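Local coordinates for protein phenylacetaldehyde dehydrogenase (Burkholderia cenocepacia, PDB 4O5H) that probably oxidises phenylacetaldehyde to phenylacetic acid with NAD+, as a member of the aldehyde dehydrogenase family, at residues 193-203 with 491-501; 396-406 with 417-425. One frame throughout, in Å; residues are numbered along the deposited sequence.

Contact 1. Residues 193-203 with 491-501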
loop_
_atom_site.group_PDB
_atom_site.type_symbol
_atom_site.label_atom_id
_atom_site.label_comp_id
_atom_site.label_asym_id
_atom_site.label_seq_id
_atom_site.Cartn_x
_atom_site.Cartn_y
_atom_site.Cartn_z
ATOM N N TRP A 193 -2.000 4.663 -17.848
ATOM C CA TRP A 193 -1.405 3.888 -16.771
ATOM C C TRP A 193 -2.385 3.627 -15.623
ATOM O O TRP A 193 -2.321 2.580 -15.018
ATOM C CB TRP A 193 -0.211 4.588 -16.196
ATOM C CG TRP A 193 0.962 4.561 -17.054
ATOM C CD1 TRP A 193 1.068 4.090 -18.318
ATOM C CD2 TRP A 193 2.218 5.082 -16.719
ATOM N NE1 TRP A 193 2.324 4.289 -18.792
ATOM C CE2 TRP A 193 3.062 4.877 -17.813
ATOM C CE3 TRP A 193 2.749 5.630 -15.541
ATOM C CZ2 TRP A 193 4.405 5.241 -17.797
ATOM C CZ3 TRP A 193 4.087 5.985 -15.509
ATOM C CH2 TRP A 193 4.896 5.806 -16.650
ATOM N N LYS A 194 -3.271 4.555 -15.330
ATOM C CA LYS A 194 -4.225 4.370 -14.221
ATOM C C LYS A 194 -5.444 3.604 -14.666
ATOM O O LYS A 194 -6.014 2.840 -13.907
ATOM C CB LYS A 194 -4.740 5.699 -13.686
ATOM C CG LYS A 194 -3.703 6.710 -13.254
ATOM C CD LYS A 194 -2.905 6.274 -12.083
ATOM C CE LYS A 194 -2.274 7.477 -11.393
ATOM N NZ LYS A 194 -0.972 7.053 -10.819
ATOM N N ILE A 195 -5.928 3.879 -15.857
ATOM C CA ILE A 195 -7.203 3.288 -16.298
ATOM C C ILE A 195 -7.013 1.823 -16.743
ATOM O O ILE A 195 -7.846 0.990 -16.449
ATOM C CB ILE A 195 -7.814 4.118 -17.457
ATOM C CG1 ILE A 195 -8.240 5.494 -16.944
ATOM C CG2 ILE A 195 -9.011 3.410 -18.094
ATOM C CD1 ILE A 195 -8.618 6.449 -18.068
ATOM N N ALA A 196 -5.918 1.531 -17.467
ATOM C CA ALA A 196 -5.796 0.213 -18.096
ATOM C C ALA A 196 -5.817 -0.952 -17.085
ATOM O O ALA A 196 -6.549 -1.906 -17.269
ATOM C CB ALA A 196 -4.618 0.130 -19.032
ATOM N N PRO A 197 -5.070 -0.843 -15.988
ATOM C CA PRO A 197 -5.089 -1.953 -15.046
ATOM C C PRO A 197 -6.427 -2.099 -14.365
ATOM O O PRO A 197 -6.813 -3.212 -13.998
ATOM C CB PRO A 197 -4.013 -1.595 -14.016
ATOM C CG PRO A 197 -3.247 -0.459 -14.570
ATOM C CD PRO A 197 -4.053 0.161 -15.672
ATOM N N ALA A 198 -7.125 -0.994 -14.189
ATOM C CA ALA A 198 -8.486 -1.013 -13.651
ATOM C C ALA A 198 -9.448 -1.762 -14.538
ATOM O O ALA A 198 -10.187 -2.625 -14.078
ATOM C CB ALA A 198 -8.977 0.403 -13.441
ATOM N N LEU A 199 -9.413 -1.493 -15.823
ATOM C CA LEU A 199 -10.262 -2.189 -16.739
ATOM C C LEU A 199 -9.950 -3.674 -16.820
ATOM O O LEU A 199 -10.864 -4.513 -16.887
ATOM C CB LEU A 199 -10.186 -1.551 -18.113
ATOM C CG LEU A 199 -10.568 -0.063 -18.190
ATOM C CD1 LEU A 199 -10.451 0.454 -19.603
ATOM C CD2 LEU A 199 -11.986 0.148 -17.710
ATOM N N ALA A 200 -8.670 -4.000 -16.811
ATOM C CA ALA A 200 -8.237 -5.398 -16.931
ATOM C C ALA A 200 -8.711 -6.234 -15.759
ATOM O O ALA A 200 -9.042 -7.377 -15.937
ATOM C CB ALA A 200 -6.709 -5.454 -17.010
ATOM N N THR A 201 -8.741 -5.639 -14.556
ATOM C CA THR A 201 -9.143 -6.344 -13.361
ATOM C C THR A 201 -10.644 -6.291 -13.065
ATOM O O THR A 201 -11.129 -6.985 -12.135
ATOM C CB THR A 201 -8.417 -5.803 -12.116
ATOM O OG1 THR A 201 -8.618 -4.390 -12.011
ATOM C CG2 THR A 201 -6.945 -6.073 -12.226
ATOM N N GLY A 202 -11.379 -5.465 -13.783
ATOM C CA GLY A 202 -12.832 -5.377 -13.544
ATOM C C GLY A 202 -13.230 -4.244 -12.611
ATOM O O GLY A 202 -14.371 -4.166 -12.177
ATOM N N CYS A 203 -12.302 -3.347 -12.318
ATOM C CA CYS A 203 -12.642 -2.138 -11.550
ATOM C C CYS A 203 -13.467 -1.139 -12.419
ATOM O O CYS A 203 -13.559 -1.318 -13.653
ATOM C CB CYS A 203 -11.365 -1.454 -11.091
ATOM S SG CYS A 203 -10.351 -2.420 -9.936
ATOM N N GLU A 491 3.390 1.151 -10.698
ATOM C CA GLU A 491 2.678 1.218 -11.957
ATOM C C GLU A 491 3.259 0.170 -12.868
ATOM O O GLU A 491 4.412 -0.171 -12.727
ATOM C CB GLU A 491 2.903 2.566 -12.633
ATOM C CG GLU A 491 2.451 3.816 -11.859
ATOM C CD GLU A 491 0.992 4.159 -12.041
ATOM O OE1 GLU A 491 0.169 3.224 -12.239
ATOM O OE2 GLU A 491 0.668 5.374 -11.944
ATOM N N LEU A 492 2.463 -0.294 -13.837
ATOM C CA LEU A 492 2.906 -1.184 -14.929
ATOM C C LEU A 492 3.271 -2.590 -14.484
ATOM O O LEU A 492 3.389 -2.896 -13.308
ATOM C CB LEU A 492 4.039 -0.541 -15.727
ATOM C CG LEU A 492 3.737 0.854 -16.293
ATOM C CD1 LEU A 492 4.961 1.405 -17.016
ATOM C CD2 LEU A 492 2.586 0.770 -17.275
ATOM N N GLY A 493 3.429 -3.464 -15.471
ATOM C CA GLY A 493 3.819 -4.843 -15.224
ATOM C C GLY A 493 2.757 -5.692 -14.582
ATOM O O GLY A 493 1.605 -5.276 -14.384
ATOM N N ARG A 494 3.157 -6.899 -14.234
ATOM C CA ARG A 494 2.332 -7.764 -13.411
ATOM C C ARG A 494 2.022 -7.113 -12.068
ATOM O O ARG A 494 0.930 -7.306 -11.513
ATOM C CB ARG A 494 3.060 -9.092 -13.175
ATOM C CG ARG A 494 2.224 -10.125 -12.478
ATOM C CD ARG A 494 2.748 -11.498 -12.845
ATOM N NE ARG A 494 4.151 -11.609 -12.487
ATOM C CZ ARG A 494 4.575 -11.926 -11.269
ATOM N NH1 ARG A 494 3.700 -12.156 -10.287
ATOM N NH2 ARG A 494 5.885 -12.037 -11.018
ATOM N N ALA A 495 2.960 -6.346 -11.542
ATOM C CA ALA A 495 2.778 -5.730 -10.211
ATOM C C ALA A 495 1.515 -4.887 -10.128
ATOM O O ALA A 495 0.764 -4.966 -9.150
ATOM C CB ALA A 495 3.997 -4.919 -9.825
ATOM N N VAL A 496 1.261 -4.056 -11.128
ATOM C CA VAL A 496 0.134 -3.097 -10.987
ATOM C C VAL A 496 -1.170 -3.855 -10.993
ATOM O O VAL A 496 -2.102 -3.530 -10.262
ATOM C CB VAL A 496 0.159 -1.960 -12.051
ATOM C CG1 VAL A 496 -0.151 -2.494 -13.448
ATOM C CG2 VAL A 496 -0.801 -0.861 -11.685
ATOM N N ILE A 497 -1.226 -4.920 -11.778
ATOM C CA ILE A 497 -2.408 -5.756 -11.820
ATOM C C ILE A 497 -2.760 -6.263 -10.433
ATOM O O ILE A 497 -3.912 -6.143 -9.946
ATOM C CB ILE A 497 -2.216 -6.928 -12.832
ATOM C CG1 ILE A 497 -2.187 -6.375 -14.265
ATOM C CG2 ILE A 497 -3.281 -7.978 -12.675
ATOM C CD1 ILE A 497 -3.529 -5.868 -14.816
ATOM N N ASP A 498 -1.783 -6.820 -9.749
ATOM C CA ASP A 498 -2.035 -7.282 -8.381
ATOM C C ASP A 498 -2.493 -6.149 -7.470
ATOM O O ASP A 498 -3.274 -6.356 -6.563
ATOM C CB ASP A 498 -0.799 -7.991 -7.783
ATOM C CG ASP A 498 -0.449 -9.311 -8.515
ATOM O OD1 ASP A 498 -1.344 -9.987 -9.092
ATOM O OD2 ASP A 498 0.766 -9.659 -8.515
ATOM N N GLN A 499 -1.999 -4.946 -7.697
ATOM C CA GLN A 499 -2.385 -3.806 -6.874
ATOM C C GLN A 499 -3.766 -3.230 -7.172
ATOM O O GLN A 499 -4.222 -2.351 -6.455
ATOM C CB GLN A 499 -1.297 -2.731 -6.965
ATOM C CG GLN A 499 0.025 -3.266 -6.370
ATOM C CD GLN A 499 1.142 -2.218 -6.286
ATOM O OE1 GLN A 499 0.865 -1.011 -6.327
ATOM N NE2 GLN A 499 2.399 -2.684 -6.174
ATOM N N TYR A 500 -4.414 -3.686 -8.237
ATOM C CA TYR A 500 -5.823 -3.324 -8.502
ATOM C C TYR A 500 -6.772 -4.476 -8.131
ATOM O O TYR A 500 -7.961 -4.444 -8.456
ATOM C CB TYR A 500 -6.018 -2.927 -9.957
ATOM C CG TYR A 500 -5.623 -1.495 -10.261
ATOM C CD1 TYR A 500 -4.291 -1.109 -10.298
ATOM C CD2 TYR A 500 -6.580 -0.545 -10.532
ATOM C CE1 TYR A 500 -3.920 0.210 -10.571
ATOM C CE2 TYR A 500 -6.223 0.779 -10.830
ATOM C CZ TYR A 500 -4.881 1.142 -10.837
ATOM O OH TYR A 500 -4.549 2.447 -11.123
ATOM N N THR A 501 -6.229 -5.505 -7.468
ATOM C CA THR A 501 -7.029 -6.561 -6.924
ATOM C C THR A 501 -6.929 -6.598 -5.401
ATOM O O THR A 501 -6.013 -6.049 -4.821
ATOM C CB THR A 501 -6.631 -7.941 -7.445
ATOM O OG1 THR A 501 -5.335 -8.279 -6.980
ATOM C CG2 THR A 501 -6.692 -7.998 -8.945
HETATM O O HOH W 1 0.129 1.278 -14.367
#
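K194 and E491 make the salt bridge of this contact: NZ of K194 sits 2.6 Å from OE2 of E491, on the syn side of the carboxylate and 25° out of its plane. The glutamate chain is bent at its second torsion (chi2 -85°), and the two side chains cross at about a right angle. The other oxygen works through a water. That water gives one proton to OE1 of E491 (2.9 Å) and one to O of W193 (2.8 Å), while accepting from N of L492 (2.9 Å), so both carboxylate oxygens are engaged and the helix turn at W193 is stitched to the 491-492 backbone. K194 NZ also bonds to T260 OG1, and E283, in the family's glutamate signature, makes a long, weak ion pair with K194 NZ and brings its OE1 close to E491 OE2, so the lysine probably eases the approach of the two carboxylates.

Outward from the charges, L492 covers one face of the W193 indole, its CD2 a CH-pi contact 3.9 Å from the centroid of the five-membered ring. Y500 lies against the turn of helix 187-201 where P197 breaks the backbone bonding. P197 CB sits over one face of the phenol, 3.9 Å from the ring centroid, while C203 SG comes in at the ring's edge. The phenol OH ends 3.2 Å from K194 O. P197 CG also presses on the valine fork, 3.8 Å from CG2 of V496, and A200 CB and T201 CG2 meet I497 further along. The helix segments cross at 64°, with M142 of helix 124-145 packing on V496 and I497.

Together, the salt bridge and the water fix the position of the E491 carboxylate from both oxygens, beside a glutamate that in this family is probably catalytic.

Contact 2. Residues 396-406 with 417-425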
loop_
_atom_site.group_PDB
_atom_site.type_symbol
_atom_site.label_atom_id
_atom_site.label_comp_id
_atom_site.label_asym_id
_atom_site.label_seq_id
_atom_site.Cartn_x
_atom_site.Cartn_y
_atom_site.Cartn_z
ATOM N N VAL A 396 11.655 28.511 -20.931
ATOM C CA VAL A 396 12.823 28.616 -20.090
ATOM C C VAL A 396 13.988 27.884 -20.746
ATOM O O VAL A 396 13.799 26.843 -21.387
ATOM C CB VAL A 396 12.529 27.940 -18.748
ATOM C CG1 VAL A 396 13.804 27.818 -17.931
ATOM C CG2 VAL A 396 11.475 28.738 -18.003
ATOM N N GLU A 397 15.183 28.477 -20.673
ATOM C CA GLU A 397 16.397 27.865 -21.252
ATOM C C GLU A 397 16.842 26.611 -20.525
ATOM O O GLU A 397 16.784 26.568 -19.295
ATOM C CB GLU A 397 17.542 28.828 -21.160
ATOM C CG GLU A 397 17.352 30.062 -21.996
ATOM C CD GLU A 397 18.550 30.951 -21.917
ATOM O OE1 GLU A 397 19.263 30.936 -20.880
ATOM O OE2 GLU A 397 18.766 31.658 -22.912
ATOM N N PRO A 398 17.237 25.574 -21.268
ATOM C CA PRO A 398 17.893 24.448 -20.649
ATOM C C PRO A 398 19.069 24.988 -19.872
ATOM O O PRO A 398 19.876 25.727 -20.418
ATOM C CB PRO A 398 18.371 23.601 -21.822
ATOM C CG PRO A 398 17.479 23.970 -22.938
ATOM C CD PRO A 398 17.144 25.415 -22.727
ATOM N N THR A 399 19.158 24.604 -18.607
ATOM C CA THR A 399 20.071 25.200 -17.678
ATOM C C THR A 399 20.926 24.156 -16.967
ATOM O O THR A 399 20.414 23.134 -16.473
ATOM C CB THR A 399 19.265 26.029 -16.666
ATOM O OG1 THR A 399 18.595 27.060 -17.377
ATOM C CG2 THR A 399 20.148 26.664 -15.654
ATOM N N VAL A 400 22.240 24.383 -16.954
ATOM C CA VAL A 400 23.172 23.504 -16.250
ATOM C C VAL A 400 23.924 24.317 -15.211
ATOM O O VAL A 400 24.583 25.309 -15.548
ATOM C CB VAL A 400 24.198 22.890 -17.210
ATOM C CG1 VAL A 400 25.196 21.995 -16.460
ATOM C CG2 VAL A 400 23.473 22.073 -18.276
ATOM N N LEU A 401 23.785 23.922 -13.951
ATOM C CA LEU A 401 24.417 24.586 -12.838
ATOM C C LEU A 401 25.559 23.758 -12.300
ATOM O O LEU A 401 25.417 22.553 -12.071
ATOM C CB LEU A 401 23.402 24.841 -11.725
ATOM C CG LEU A 401 22.176 25.704 -12.077
ATOM C CD1 LEU A 401 21.227 25.827 -10.909
ATOM C CD2 LEU A 401 22.648 27.071 -12.527
ATOM N N VAL A 402 26.699 24.431 -12.089
ATOM C CA VAL A 402 27.878 23.837 -11.467
ATOM C C VAL A 402 28.298 24.658 -10.246
ATOM O O VAL A 402 27.723 25.691 -9.960
ATOM C CB VAL A 402 29.055 23.713 -12.449
ATOM C CG1 VAL A 402 28.657 22.832 -13.615
ATOM C CG2 VAL A 402 29.530 25.075 -12.933
ATOM N N ASP A 403 29.290 24.160 -9.523
ATOM C CA ASP A 403 29.741 24.754 -8.265
ATOM C C ASP A 403 28.633 24.684 -7.253
ATOM O O ASP A 403 28.504 25.543 -6.375
ATOM C CB ASP A 403 30.206 26.209 -8.418
ATOM C CG ASP A 403 31.397 26.372 -9.363
ATOM O OD1 ASP A 403 32.146 25.415 -9.569
ATOM O OD2 ASP A 403 31.569 27.491 -9.868
ATOM N N THR A 404 27.821 23.651 -7.366
ATOM C CA THR A 404 26.741 23.434 -6.401
ATOM C C THR A 404 27.222 22.564 -5.258
ATOM O O THR A 404 28.230 21.892 -5.374
ATOM C CB THR A 404 25.556 22.738 -7.049
ATOM O OG1 THR A 404 26.012 21.554 -7.718
ATOM C CG2 THR A 404 24.870 23.652 -8.050
ATOM N N THR A 405 26.509 22.595 -4.140
ATOM C CA THR A 405 26.798 21.713 -2.995
ATOM C C THR A 405 25.496 21.052 -2.524
ATOM O O THR A 405 24.395 21.537 -2.827
ATOM C CB THR A 405 27.347 22.503 -1.797
ATOM O OG1 THR A 405 26.321 23.385 -1.345
ATOM C CG2 THR A 405 28.587 23.300 -2.168
ATOM N N GLN A 406 25.624 19.995 -1.727
ATOM C CA GLN A 406 24.459 19.253 -1.252
ATOM C C GLN A 406 23.544 20.095 -0.374
ATOM O O GLN A 406 22.373 19.774 -0.243
ATOM C CB GLN A 406 24.879 17.971 -0.504
ATOM C CG GLN A 406 25.646 16.972 -1.373
ATOM C CD GLN A 406 24.788 16.369 -2.478
ATOM O OE1 GLN A 406 25.025 16.605 -3.671
ATOM N NE2 GLN A 406 23.762 15.600 -2.080
ATOM N N GLY A 417 11.766 21.091 -13.906
ATOM C CA GLY A 417 12.036 21.829 -15.117
ATOM C C GLY A 417 13.429 21.480 -15.633
ATOM O O GLY A 417 14.102 20.596 -15.086
ATOM N N PRO A 418 13.873 22.163 -16.706
ATOM C CA PRO A 418 15.070 21.726 -17.405
ATOM C C PRO A 418 16.314 22.312 -16.747
ATOM O O PRO A 418 17.062 23.076 -17.371
ATOM C CB PRO A 418 14.858 22.265 -18.823
ATOM C CG PRO A 418 14.084 23.525 -18.620
ATOM C CD PRO A 418 13.213 23.281 -17.397
ATOM N N VAL A 419 16.549 21.893 -15.513
ATOM C CA VAL A 419 17.625 22.407 -14.714
ATOM C C VAL A 419 18.401 21.235 -14.116
ATOM O O VAL A 419 17.878 20.487 -13.298
ATOM C CB VAL A 419 17.091 23.292 -13.576
ATOM C CG1 VAL A 419 18.222 23.893 -12.775
ATOM C CG2 VAL A 419 16.173 24.393 -14.124
ATOM N N LEU A 420 19.671 21.165 -14.481
ATOM C CA LEU A 420 20.606 20.163 -13.976
ATOM C C LEU A 420 21.559 20.780 -12.948
ATOM O O LEU A 420 21.968 21.918 -13.108
ATOM C CB LEU A 420 21.451 19.630 -15.131
ATOM C CG LEU A 420 22.459 18.509 -14.825
ATOM C CD1 LEU A 420 21.782 17.263 -14.319
ATOM C CD2 LEU A 420 23.266 18.169 -16.060
ATOM N N VAL A 421 21.872 20.024 -11.895
ATOM C CA VAL A 421 22.997 20.360 -11.030
ATOM C C VAL A 421 24.029 19.253 -11.234
ATOM O O VAL A 421 23.657 18.086 -11.314
ATOM C CB VAL A 421 22.605 20.534 -9.554
ATOM C CG1 VAL A 421 21.612 21.674 -9.409
ATOM C CG2 VAL A 421 22.022 19.243 -8.948
ATOM N N ALA A 422 25.309 19.625 -11.361
ATOM C CA ALA A 422 26.328 18.634 -11.658
ATOM C C ALA A 422 27.560 18.824 -10.781
ATOM O O ALA A 422 28.108 19.940 -10.709
ATOM C CB ALA A 422 26.730 18.736 -13.115
ATOM N N MET A 423 28.018 17.725 -10.188
ATOM C CA MET A 423 29.147 17.722 -9.231
ATOM C C MET A 423 30.057 16.519 -9.432
ATOM O O MET A 423 29.604 15.472 -9.882
ATOM C CB MET A 423 28.594 17.689 -7.800
ATOM C CG MET A 423 27.904 18.991 -7.363
ATOM S SD MET A 423 26.577 18.735 -6.143
ATOM C CE MET A 423 25.289 18.138 -7.210
ATOM N N PRO A 424 31.340 16.653 -9.055
ATOM C CA PRO A 424 32.295 15.578 -9.146
ATOM C C PRO A 424 32.288 14.654 -7.938
ATOM O O PRO A 424 31.793 15.010 -6.889
ATOM C CB PRO A 424 33.629 16.326 -9.232
ATOM C CG PRO A 424 33.409 17.552 -8.386
ATOM C CD PRO A 424 31.972 17.927 -8.638
ATOM N N PHE A 425 32.835 13.455 -8.109
ATOM C CA PHE A 425 33.159 12.579 -7.003
ATOM C C PHE A 425 34.434 11.838 -7.310
ATOM O O PHE A 425 34.757 11.603 -8.471
ATOM C CB PHE A 425 32.044 11.577 -6.711
ATOM C CG PHE A 425 31.877 10.515 -7.764
ATOM C CD1 PHE A 425 32.560 9.319 -7.674
ATOM C CD2 PHE A 425 30.949 10.683 -8.809
ATOM C CE1 PHE A 425 32.405 8.341 -8.634
ATOM C CE2 PHE A 425 30.766 9.691 -9.765
ATOM C CZ PHE A 425 31.515 8.532 -9.691
HETATM O O HOH W 2 30.016 21.463 -9.647
#
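T399 and L401 pair with the neighbouring strand in parallel fashion, each using its N-H and its C=O: T399 N to P418 O and L420 N to T399 O (both 2.9 Å), then L401 N to L420 O (2.8 Å) and A422 N to L401 O (3.0 Å). The straightest of the four is L420 N to T399 O, at 172° on the hydrogen. P418, centre of an inverse gamma turn, leads into the strand and supplies the first carbonyl. Past the last of these bonds the strands part, and a water spans the gap from D403 N (2.8 Å) to A422 O (2.7 Å).

On the face carrying T399 and L401, the leucine tip leans back along the neighbouring strand, its CD1 4.0 Å from CG1 of V419. V400 and L420 share the other face, which helix 330-343 covers at V400. Beyond the end of strand 399-402, T404 lies against the middle of strand 419-425: CG2 rests against V421, and its hydroxyl, set between the backbone N and carbonyl carbon (chi1 52°), lies 3.2 Å from M423 CG. SD lies beside that oxygen as well, and the bend at the methionine's last torsion (chi3 -77°) brings CE round to it; T404 OG1 is buried with no polar partner in the model. Q406 OE1 comes near the same sulfur, but its bond is to Y324 OH.

Strand 399-402, helix 409-412 and strand 419-425 form a beta-alpha-beta unit, here part of a mostly parallel sheet like that of the aldehyde dehydrogenase catalytic domain.

In the fold
Both contacts are largely buried, yet they lie on opposite sides of the chain's centre, their own centres 37 Å apart and their nearest atoms about 17 Å apart. They share no element. Contact 1 joins pieces of sequence far apart, bringing the C-terminal helix 493-499 onto helix 187-201, and contact 2 falls within the loop so closed, linking strands of a local crossover. Their chemistry follows: side-chain charge, a bridging water and ring faces hold the helices of 193-203 and 491-501, whereas main-chain bonds hold 396-406 to 417-425 and side chains fill in on the two sheet faces. Of the two, contact 1 lies nearer the chain's centre.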